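Local coordinates for endo-1,3-beta-glucanase, family GH16 (Zobellia galactanivorans, PDB 4BPZ), which probably hydrolyses internal beta-1,3-glucosidic bonds of algal laminarin, this chain being the calcium-binding family GH16 catalytic domain of a longer protein, at residues L47-N56 with Y73-S84; C140-Q148 with Y189-V200. The protein carries 1 engineered substitution. All blocks are in the same frame, centred on the assembly; numbering follows the deposited sequence. Where two conformers were deposited one is given.

Interaction 1: residues L47-N56 with Y73-S84; sequences LQHYTNRSEN and YTFEGSTKDYTS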
loop_
_atom_site.group_PDB
_atom_site.type_symbol
_atom_site.label_atom_id
_atom_site.label_comp_id
_atom_site.label_asym_id
_atom_site.label_seq_id
_atom_site.Cartn_x
_atom_site.Cartn_y
_atom_site.Cartn_z
ATOM N N LEU A 47 15.118 0.189 -4.017
ATOM C CA LEU A 47 16.258 -0.711 -4.124
ATOM C C LEU A 47 15.921 -2.150 -4.052
ATOM O O LEU A 47 16.793 -2.983 -4.140
ATOM C CB LEU A 47 17.281 -0.340 -3.014
ATOM C CG LEU A 47 17.863 1.091 -3.204
ATOM C CD1 LEU A 47 18.890 1.376 -2.120
ATOM C CD2 LEU A 47 18.568 1.225 -4.545
ATOM N N GLN A 48 14.647 -2.527 -3.896
ATOM C CA GLN A 48 14.222 -3.911 -3.698
ATOM C C GLN A 48 13.769 -4.584 -4.984
ATOM O O GLN A 48 13.259 -3.922 -5.924
ATOM C CB GLN A 48 13.119 -4.092 -2.645
ATOM C CG GLN A 48 11.696 -3.702 -3.112
ATOM C CD GLN A 48 11.523 -2.267 -3.455
ATOM O OE1 GLN A 48 10.730 -1.927 -4.394
ATOM N NE2 GLN A 48 12.155 -1.384 -2.792
ATOM N N HIS A 49 13.801 -5.917 -4.984
ATOM C CA HIS A 49 12.874 -6.747 -5.752
ATOM C C HIS A 49 11.754 -7.218 -4.856
ATOM O O HIS A 49 11.920 -7.406 -3.665
ATOM C CB HIS A 49 13.563 -7.973 -6.338
ATOM C CG HIS A 49 14.194 -7.734 -7.682
ATOM N ND1 HIS A 49 13.538 -7.188 -8.698
ATOM C CD2 HIS A 49 15.472 -8.030 -8.140
ATOM C CE1 HIS A 49 14.374 -7.103 -9.749
ATOM N NE2 HIS A 49 15.534 -7.637 -9.400
ATOM N N TYR A 50 10.608 -7.412 -5.488
ATOM C CA TYR A 50 9.452 -8.024 -4.828
ATOM C C TYR A 50 9.314 -9.479 -5.261
ATOM O O TYR A 50 9.531 -9.796 -6.410
ATOM C CB TYR A 50 8.181 -7.226 -5.143
ATOM C CG TYR A 50 8.133 -5.879 -4.459
ATOM C CD1 TYR A 50 8.214 -5.778 -3.067
ATOM C CD2 TYR A 50 7.933 -4.701 -5.183
ATOM C CE1 TYR A 50 8.111 -4.562 -2.423
ATOM C CE2 TYR A 50 7.833 -3.477 -4.553
ATOM C CZ TYR A 50 7.908 -3.411 -3.168
ATOM O OH TYR A 50 7.782 -2.203 -2.510
ATOM N N THR A 51 9.020 -10.362 -4.298
ATOM C CA THR A 51 8.963 -11.819 -4.591
ATOM C C THR A 51 7.712 -12.342 -3.953
ATOM O O THR A 51 7.089 -11.738 -3.075
ATOM C CB THR A 51 10.210 -12.600 -4.128
ATOM O OG1 THR A 51 10.020 -13.125 -2.805
ATOM C CG2 THR A 51 11.477 -11.825 -4.291
ATOM N N ASN A 52 7.361 -13.594 -4.364
ATOM C CA ASN A 52 6.226 -14.263 -3.735
ATOM C C ASN A 52 6.649 -15.368 -2.792
ATOM O O ASN A 52 5.860 -16.239 -2.453
ATOM C CB ASN A 52 5.183 -14.776 -4.751
ATOM C CG ASN A 52 5.612 -16.007 -5.489
ATOM O OD1 ASN A 52 4.716 -16.706 -6.137
ATOM N ND2 ASN A 52 6.789 -16.375 -5.436
ATOM N N ARG A 53 7.906 -15.328 -2.324
ATOM C CA ARG A 53 8.449 -16.352 -1.480
ATOM C C ARG A 53 8.085 -16.196 -0.056
ATOM O O ARG A 53 7.794 -15.083 0.437
ATOM C CB ARG A 53 9.987 -16.382 -1.598
ATOM C CG ARG A 53 10.544 -16.479 -3.000
ATOM C CD ARG A 53 12.030 -16.341 -2.931
ATOM N NE ARG A 53 12.338 -15.013 -2.400
ATOM C CZ ARG A 53 13.475 -14.659 -1.798
ATOM N NH1 ARG A 53 14.521 -15.456 -1.749
ATOM N NH2 ARG A 53 13.568 -13.470 -1.206
ATOM N N SER A 54 8.161 -17.282 0.701
ATOM C CA SER A 54 7.991 -17.190 2.173
ATOM C C SER A 54 9.022 -16.367 2.876
ATOM O O SER A 54 8.731 -15.860 3.961
ATOM C CB SER A 54 7.960 -18.541 2.895
ATOM O OG SER A 54 6.763 -19.194 2.580
ATOM N N GLU A 55 10.167 -16.099 2.228
ATOM C CA GLU A 55 11.097 -15.130 2.825
ATOM C C GLU A 55 10.389 -13.811 3.055
ATOM O O GLU A 55 10.687 -13.118 4.061
ATOM C CB GLU A 55 12.230 -14.862 1.847
ATOM C CG GLU A 55 13.420 -15.805 1.953
ATOM C CD GLU A 55 13.233 -17.145 1.286
ATOM O OE1 GLU A 55 12.164 -17.453 0.741
ATOM O OE2 GLU A 55 14.236 -17.936 1.308
ATOM N N ASN A 56 9.552 -13.366 2.117
ATOM C CA ASN A 56 9.028 -12.018 2.166
ATOM C C ASN A 56 7.626 -11.828 2.556
ATOM O O ASN A 56 7.214 -10.696 2.796
ATOM C CB ASN A 56 9.323 -11.308 0.805
ATOM C CG ASN A 56 10.766 -11.371 0.387
ATOM O OD1 ASN A 56 11.118 -11.981 -0.628
ATOM N ND2 ASN A 56 11.671 -10.751 1.182
ATOM N N TYR A 73 19.326 -10.663 -4.946
ATOM C CA TYR A 73 18.312 -11.406 -5.643
ATOM C C TYR A 73 18.222 -10.945 -7.024
ATOM O O TYR A 73 18.270 -9.735 -7.304
ATOM C CB TYR A 73 16.950 -11.183 -4.933
ATOM C CG TYR A 73 15.779 -12.001 -5.476
ATOM C CD1 TYR A 73 15.559 -13.265 -4.983
ATOM C CD2 TYR A 73 14.969 -11.575 -6.491
ATOM C CE1 TYR A 73 14.552 -14.115 -5.472
ATOM C CE2 TYR A 73 13.974 -12.368 -7.015
ATOM C CZ TYR A 73 13.766 -13.628 -6.498
ATOM O OH TYR A 73 12.747 -14.399 -7.048
ATOM N N THR A 74 18.128 -11.882 -8.002
ATOM C CA THR A 74 18.131 -11.509 -9.469
ATOM C C THR A 74 16.781 -11.964 -10.039
ATOM O O THR A 74 16.391 -13.115 -9.854
ATOM C CB THR A 74 19.299 -12.165 -10.177
ATOM O OG1 THR A 74 20.490 -11.734 -9.512
ATOM C CG2 THR A 74 19.318 -11.835 -11.695
ATOM N N PHE A 75 16.143 -11.094 -10.802
ATOM C CA PHE A 75 14.928 -11.439 -11.559
ATOM C C PHE A 75 15.249 -10.975 -12.992
ATOM O O PHE A 75 15.431 -9.781 -13.275
ATOM C CB PHE A 75 13.714 -10.701 -11.026
ATOM C CG PHE A 75 12.477 -11.020 -11.829
ATOM C CD1 PHE A 75 11.727 -12.181 -11.496
ATOM C CD2 PHE A 75 12.042 -10.255 -12.876
ATOM C CE1 PHE A 75 10.592 -12.512 -12.206
ATOM C CE2 PHE A 75 10.877 -10.602 -13.642
ATOM C CZ PHE A 75 10.149 -11.723 -13.272
ATOM N N GLU A 76 15.251 -11.929 -13.908
ATOM C CA GLU A 76 15.380 -11.633 -15.350
ATOM C C GLU A 76 16.589 -10.723 -15.638
ATOM O O GLU A 76 16.457 -9.702 -16.350
ATOM C CB GLU A 76 14.148 -11.009 -15.982
ATOM C CG GLU A 76 12.987 -11.965 -16.209
ATOM C CD GLU A 76 13.479 -13.201 -16.949
ATOM O OE1 GLU A 76 13.565 -13.153 -18.200
ATOM O OE2 GLU A 76 13.836 -14.192 -16.243
ATOM N N GLY A 77 17.742 -11.043 -15.042
ATOM C CA GLY A 77 18.981 -10.287 -15.359
ATOM C C GLY A 77 19.174 -9.080 -14.475
ATOM O O GLY A 77 20.215 -8.457 -14.597
ATOM N N SER A 78 18.204 -8.723 -13.611
ATOM C CA SER A 78 18.297 -7.494 -12.796
ATOM C C SER A 78 18.608 -7.919 -11.381
ATOM O O SER A 78 17.781 -8.608 -10.789
ATOM C CB SER A 78 17.035 -6.736 -12.893
ATOM O OG SER A 78 17.066 -5.662 -11.886
ATOM N N THR A 79 19.754 -7.535 -10.803
ATOM C CA THR A 79 20.081 -7.905 -9.408
ATOM C C THR A 79 19.815 -6.726 -8.516
ATOM O O THR A 79 20.199 -5.567 -8.889
ATOM C CB THR A 79 21.537 -8.316 -9.330
ATOM O OG1 THR A 79 21.740 -9.446 -10.230
ATOM C CG2 THR A 79 21.918 -8.749 -7.933
ATOM N N LYS A 80 19.199 -6.995 -7.385
ATOM C CA LYS A 80 19.000 -5.984 -6.370
ATOM C C LYS A 80 19.556 -6.541 -5.067
ATOM O O LYS A 80 19.818 -7.745 -4.918
ATOM C CB LYS A 80 17.495 -5.657 -6.190
ATOM C CG LYS A 80 16.831 -5.083 -7.407
ATOM C CD LYS A 80 17.364 -3.665 -7.729
ATOM C CE LYS A 80 16.739 -3.134 -9.026
ATOM N NZ LYS A 80 17.407 -1.956 -9.533
ATOM N N ASP A 81 19.720 -5.627 -4.113
ATOM C CA ASP A 81 20.362 -5.961 -2.823
ATOM C C ASP A 81 19.352 -6.205 -1.702
ATOM O O ASP A 81 19.760 -6.525 -0.580
ATOM C CB ASP A 81 21.248 -4.779 -2.391
ATOM C CG ASP A 81 22.437 -4.598 -3.286
ATOM O OD1 ASP A 81 22.820 -5.577 -3.982
ATOM O OD2 ASP A 81 22.990 -3.474 -3.289
ATOM N N TYR A 82 18.038 -6.061 -1.962
ATOM C CA TYR A 82 16.996 -6.259 -0.990
ATOM C C TYR A 82 15.863 -7.004 -1.641
ATOM O O TYR A 82 15.598 -6.800 -2.839
ATOM C CB TYR A 82 16.441 -4.933 -0.404
ATOM C CG TYR A 82 17.540 -4.080 0.198
ATOM C CD1 TYR A 82 18.254 -3.177 -0.629
ATOM C CD2 TYR A 82 17.931 -4.219 1.506
ATOM C CE1 TYR A 82 19.353 -2.459 -0.120
ATOM C CE2 TYR A 82 19.014 -3.490 2.064
ATOM C CZ TYR A 82 19.687 -2.618 1.235
ATOM O OH TYR A 82 20.754 -1.943 1.764
ATOM N N THR A 83 15.122 -7.739 -0.847
ATOM C CA THR A 83 13.841 -8.367 -1.293
ATOM C C THR A 83 12.750 -7.989 -0.343
ATOM O O THR A 83 12.979 -7.688 0.862
ATOM C CB THR A 83 14.009 -9.937 -1.330
ATOM O OG1 THR A 83 14.298 -10.374 -0.022
ATOM C CG2 THR A 83 15.020 -10.372 -2.318
ATOM N N SER A 84 11.513 -7.986 -0.836
ATOM C CA SER A 84 10.338 -7.673 -0.049
ATOM C C SER A 84 9.124 -8.294 -0.772
ATOM O O SER A 84 9.306 -9.106 -1.684
ATOM C CB SER A 84 10.243 -6.165 0.133
ATOM O OG SER A 84 9.222 -5.827 1.009
HETATM O O HOH W 1 19.488 -2.827 -4.733
#
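H49 and Y50 run parallel to T83 and S84 as neighbouring strand residues, the axes of 48-50 and 82-84 approaching to 4.4 Å at 34°. H49 N donates to Y82 O, S84 N to H49 O and T51 N to S84 O, so both backbone groups of H49 are spent on the one neighbouring strand, on Y82 and S84. Its imidazole illustrates how a strand residue can also grip the hairpin that precedes its partner strand. With CG anti to the carbonyl carbon and beside the backbone N (chi1 -87°), the ring slips between K80 CG, 3.6 Å from its centroid, and F75 CB over the opposite face at 4.0 Å. H49 NE2, with S78 O close to the ring plane, donates to that oxygen over 2.8 Å; NE2 itself stands above the plane of the S78 carbonyl, while F75 N reaches the oxygen from the opposite face. Two bonds thus fix S78 O at the end of the type I' turn F75-S78. Farther along, T51 CG2 sits over one face of the Y73 ring, 3.8 Å from its centroid. N56 ND2 gives T83 OG1 a bond of 2.9 Å, and N56 OD1 collects T51 OG1 on an in-plane lone pair as well as R53 NH2. The R53 guanidinium donates from NE to T51 OG1 and has Y73 CE1 over one face, near its rim, the two planes turned 50° apart; E71 takes both R53 NH1 and T83 OG1. Strand 82-93 is flanked here by 48-50 and 63-75, while Q48 and Y50 rest against A229 of strand 222-230.

Interaction 2: residues C140-Q148 with Y189-V200; sequences CGSIDILEQ and YSLEWNASAMKV. Engineered in segment 140-148: S142 (natural residue Glu). With GLC (alpha-D-glucopyranose), chain C.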
loop_
_atom_site.group_PDB
_atom_site.type_symbol
_atom_site.label_atom_id
_atom_site.label_comp_id
_atom_site.label_asym_id
_atom_site.label_seq_id
_atom_site.Cartn_x
_atom_site.Cartn_y
_atom_site.Cartn_z
ATOM N N CYS A 140 -4.975 7.046 -13.290
ATOM C CA CYS A 140 -5.839 6.057 -12.647
ATOM C C CYS A 140 -6.196 6.470 -11.221
ATOM O O CYS A 140 -7.147 5.922 -10.655
ATOM C CB CYS A 140 -5.125 4.724 -12.581
ATOM S SG CYS A 140 -3.460 4.739 -11.816
ATOM N N GLY A 141 -5.464 7.408 -10.632
ATOM C CA GLY A 141 -5.657 7.801 -9.267
ATOM C C GLY A 141 -4.973 6.869 -8.276
ATOM O O GLY A 141 -4.808 5.646 -8.514
ATOM N N SER A 142 -4.662 7.442 -7.130
ATOM C CA SER A 142 -4.210 6.660 -6.022
ATOM C C SER A 142 -4.447 7.358 -4.717
ATOM O O SER A 142 -4.441 8.602 -4.645
ATOM C CB SER A 142 -2.774 6.693 -6.249
ATOM O OG SER A 142 -2.107 5.958 -5.228
ATOM N N ILE A 143 -4.749 6.557 -3.697
ATOM C CA ILE A 143 -4.927 7.008 -2.343
ATOM C C ILE A 143 -3.911 6.347 -1.432
ATOM O O ILE A 143 -3.822 5.104 -1.378
ATOM C CB ILE A 143 -6.276 6.644 -1.836
ATOM C CG1 ILE A 143 -7.382 7.173 -2.771
ATOM C CG2 ILE A 143 -6.542 7.151 -0.377
ATOM C CD1 ILE A 143 -8.771 6.696 -2.473
ATOM N N ASP A 144 -3.133 7.149 -0.706
ATOM C CA ASP A 144 -2.267 6.567 0.339
ATOM C C ASP A 144 -3.152 6.530 1.547
ATOM O O ASP A 144 -3.798 7.566 1.880
ATOM C CB ASP A 144 -0.873 7.352 0.422
ATOM C CG ASP A 144 -0.132 7.151 -0.935
ATOM O OD1 ASP A 144 0.597 5.930 -0.963
ATOM O OD2 ASP A 144 0.299 8.029 -1.569
ATOM N N ILE A 145 -3.327 5.380 2.171
ATOM C CA ILE A 145 -3.922 5.266 3.507
ATOM C C ILE A 145 -2.838 5.377 4.568
ATOM O O ILE A 145 -3.050 5.995 5.605
ATOM C CB ILE A 145 -4.703 3.965 3.596
ATOM C CG1 ILE A 145 -5.748 3.907 2.469
ATOM C CG2 ILE A 145 -5.314 3.851 4.991
ATOM C CD1 ILE A 145 -6.530 2.605 2.448
ATOM N N LEU A 146 -1.668 4.814 4.320
ATOM C CA LEU A 146 -0.541 4.943 5.238
ATOM C C LEU A 146 0.709 4.849 4.437
ATOM O O LEU A 146 0.888 3.947 3.592
ATOM C CB LEU A 146 -0.590 3.735 6.220
ATOM C CG LEU A 146 0.571 3.541 7.223
ATOM C CD1 LEU A 146 1.738 2.815 6.658
ATOM C CD2 LEU A 146 0.888 4.878 7.976
ATOM N N GLU A 147 1.676 5.793 4.632
ATOM C CA GLU A 147 3.066 5.574 4.346
ATOM C C GLU A 147 3.880 6.028 5.544
ATOM O O GLU A 147 3.466 6.927 6.285
ATOM C CB GLU A 147 3.537 6.354 3.143
ATOM C CG GLU A 147 2.813 6.066 1.844
ATOM C CD GLU A 147 3.335 6.931 0.695
ATOM O OE1 GLU A 147 4.403 6.678 0.119
ATOM O OE2 GLU A 147 2.690 8.019 0.380
ATOM N N GLN A 148 5.052 5.411 5.743
ATOM C CA GLN A 148 6.065 6.035 6.586
ATOM C C GLN A 148 7.322 6.127 5.819
ATOM O O GLN A 148 7.662 5.195 5.058
ATOM C CB GLN A 148 6.309 5.261 7.894
ATOM C CG GLN A 148 5.324 5.421 8.999
ATOM C CD GLN A 148 5.952 5.106 10.320
ATOM O OE1 GLN A 148 6.528 4.002 10.550
ATOM N NE2 GLN A 148 5.761 5.988 11.243
ATOM N N TYR A 189 -5.305 2.017 10.518
ATOM C CA TYR A 189 -5.148 2.960 9.420
ATOM C C TYR A 189 -6.377 2.808 8.558
ATOM O O TYR A 189 -6.716 1.667 8.169
ATOM C CB TYR A 189 -3.914 2.552 8.645
ATOM C CG TYR A 189 -2.641 2.573 9.529
ATOM C CD1 TYR A 189 -1.957 3.773 9.782
ATOM C CD2 TYR A 189 -2.250 1.408 10.197
ATOM C CE1 TYR A 189 -0.858 3.783 10.620
ATOM C CE2 TYR A 189 -1.149 1.476 11.103
ATOM C CZ TYR A 189 -0.475 2.634 11.300
ATOM O OH TYR A 189 0.616 2.739 12.130
ATOM N N SER A 190 -7.122 3.874 8.308
ATOM C CA SER A 190 -8.392 3.707 7.586
ATOM C C SER A 190 -8.627 4.794 6.570
ATOM O O SER A 190 -8.117 5.908 6.630
ATOM C CB SER A 190 -9.566 3.574 8.563
ATOM O OG SER A 190 -9.807 4.744 9.252
ATOM N N LEU A 191 -9.523 4.432 5.644
ATOM C CA LEU A 191 -10.031 5.309 4.602
ATOM C C LEU A 191 -11.521 5.285 4.624
ATOM O O LEU A 191 -12.090 4.161 4.664
ATOM C CB LEU A 191 -9.518 4.812 3.224
ATOM C CG LEU A 191 -10.187 5.405 1.977
ATOM C CD1 LEU A 191 -9.896 6.913 1.834
ATOM C CD2 LEU A 191 -9.759 4.631 0.741
ATOM N N GLU A 192 -12.199 6.418 4.540
ATOM C CA GLU A 192 -13.651 6.458 4.256
ATOM C C GLU A 192 -13.773 7.232 2.938
ATOM O O GLU A 192 -13.421 8.403 2.848
ATOM C CB GLU A 192 -14.361 7.216 5.377
ATOM C CG GLU A 192 -14.309 6.464 6.661
ATOM C CD GLU A 192 -14.723 7.211 7.872
ATOM O OE1 GLU A 192 -15.380 8.290 7.733
ATOM O OE2 GLU A 192 -14.399 6.752 8.986
ATOM N N TRP A 193 -14.332 6.566 1.954
ATOM C CA TRP A 193 -14.382 7.048 0.612
ATOM C C TRP A 193 -15.810 6.990 0.101
ATOM O O TRP A 193 -16.430 5.922 0.079
ATOM C CB TRP A 193 -13.486 6.149 -0.235
ATOM C CG TRP A 193 -13.485 6.329 -1.718
ATOM C CD1 TRP A 193 -13.795 7.470 -2.486
ATOM C CD2 TRP A 193 -13.086 5.329 -2.656
ATOM N NE1 TRP A 193 -13.657 7.189 -3.791
ATOM C CE2 TRP A 193 -13.224 5.908 -3.963
ATOM C CE3 TRP A 193 -12.649 3.972 -2.550
ATOM C CZ2 TRP A 193 -12.962 5.159 -5.103
ATOM C CZ3 TRP A 193 -12.385 3.261 -3.698
ATOM C CH2 TRP A 193 -12.566 3.853 -4.977
ATOM N N ASN A 194 -16.332 8.137 -0.356
ATOM C CA ASN A 194 -17.662 8.137 -1.020
ATOM C C ASN A 194 -17.652 9.180 -2.076
ATOM O O ASN A 194 -16.584 9.742 -2.439
ATOM C CB ASN A 194 -18.795 8.243 0.009
ATOM C CG ASN A 194 -18.721 9.520 0.811
ATOM O OD1 ASN A 194 -18.142 10.537 0.359
ATOM N ND2 ASN A 194 -19.351 9.516 2.012
ATOM N N ALA A 195 -18.797 9.388 -2.719
ATOM C CA ALA A 195 -18.871 10.358 -3.833
ATOM C C ALA A 195 -18.544 11.784 -3.367
ATOM O O ALA A 195 -18.250 12.660 -4.164
ATOM C CB ALA A 195 -20.229 10.333 -4.509
ATOM N N SER A 196 -18.701 12.058 -2.062
ATOM C CA SER A 196 -18.471 13.400 -1.468
ATOM C C SER A 196 -16.991 13.670 -1.123
ATOM O O SER A 196 -16.523 14.766 -1.350
ATOM C CB SER A 196 -19.366 13.526 -0.214
ATOM O OG SER A 196 -20.736 13.449 -0.613
ATOM N N ALA A 197 -16.326 12.659 -0.549
ATOM C CA ALA A 197 -14.986 12.951 0.025
ATOM C C ALA A 197 -14.253 11.677 0.237
ATOM O O ALA A 197 -14.818 10.558 0.336
ATOM C CB ALA A 197 -15.121 13.676 1.378
ATOM N N MET A 198 -12.931 11.832 0.385
ATOM C CA MET A 198 -12.041 10.759 0.882
ATOM C C MET A 198 -11.370 11.232 2.141
ATOM O O MET A 198 -10.744 12.302 2.136
ATOM C CB MET A 198 -11.033 10.443 -0.151
ATOM C CG MET A 198 -11.683 9.787 -1.350
ATOM S SD MET A 198 -10.836 10.009 -2.856
ATOM C CE MET A 198 -10.889 11.779 -3.240
ATOM N N LYS A 199 -11.500 10.450 3.195
ATOM C CA LYS A 199 -10.977 10.804 4.504
ATOM C C LYS A 199 -10.021 9.699 4.940
ATOM O O LYS A 199 -10.408 8.526 4.911
ATOM C CB LYS A 199 -12.081 10.893 5.533
ATOM C CG LYS A 199 -13.160 11.933 5.223
ATOM C CD LYS A 199 -14.287 11.857 6.245
ATOM C CE LYS A 199 -15.464 12.730 5.929
ATOM N NZ LYS A 199 -16.443 12.710 7.018
ATOM N N VAL A 200 -8.795 10.055 5.325
ATOM C CA VAL A 200 -7.807 9.071 5.828
ATOM C C VAL A 200 -7.580 9.368 7.268
ATOM O O VAL A 200 -7.328 10.512 7.679
ATOM C CB VAL A 200 -6.507 9.128 5.025
ATOM C CG1 VAL A 200 -5.473 8.214 5.629
ATOM C CG2 VAL A 200 -6.800 8.834 3.573
HETATM C C1 GLC C . 2.442 6.720 -3.299
HETATM C C2 GLC C . 3.433 6.984 -4.482
HETATM C C3 GLC C . 3.811 5.612 -5.059
HETATM C C4 GLC C . 4.356 4.737 -4.016
HETATM C C5 GLC C . 3.201 4.505 -3.072
HETATM C C6 GLC C . 3.534 3.601 -1.906
HETATM O O1 GLC C . 1.132 6.415 -3.729
HETATM O O2 GLC C . 2.765 7.812 -5.399
HETATM O O3 GLC C . 4.816 5.810 -6.140
HETATM O O4 GLC C . 4.828 3.507 -4.598
HETATM O O5 GLC C . 2.838 5.781 -2.498
HETATM O O6 GLC C . 4.591 4.124 -1.110
#
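A chi1 of 174° swings L146 CG to the side opposite the backbone N, and Y189 turns CG anti to its carbonyl carbon (chi1 -60°), which lays the leucine obliquely over one face of the tyrosine ring. L146 CG lies 4.0 Å from the ring centroid, and CD2 approaches Y189 CE1 toward the rim. The setting is the interior of the GH16 jelly-roll sandwich, where I145 and L146 form a classic beta bulge opposite I114. I143 packs on strands 187-193 and 197-202 while D144 points the other way; the bulge then lets the consecutive I145 and L146 both pack on that side, and E147 returns to the glycan pocket. I143 CD1 touches L191 CD2 at 3.9 Å and, in the conformer given, also M198 SD. I145 CD1 meets L191 CB at 3.8 Å, crossing that side chain at about a right angle, and I145 CG2 rests beside the backbone of Y189 and S190. On the pocket side, E147 OE1 accepts the hydroxyl O6 of the bound glucose at 2.8 Å and also W111 NE1. Replacing E147 by an alanine would probably leave both this hydroxyl and the tryptophan N-H without their acceptor. I145 O lies 3.3 Å from V200 CG1. D144 O is buried by the contact without a polar partner in the model, V200 CG2 lying 3.7 Å from it.

In the fold
Interactions 1 and 2 lie on opposite sides of the chain's centre, their own centres about 29 Å apart and their nearest atoms about 10 Å apart. A run of paired strands connects them: 48-50 adjoins 82-93, which pairs with 222-230, then 110-118, then 142-144 and 146-147. Interaction 1 is thus an in-sheet contact near one end of this run, whereas interaction 2 joins one layer of the sandwich to the other. The glycan relates the two unequally. Interaction 2 supplies S142, D144 and E147 to its pocket; interaction 1 lies away from it, though the Y50 side chain comes within about 7 Å of the bound glucose and touches the pocket residue R86.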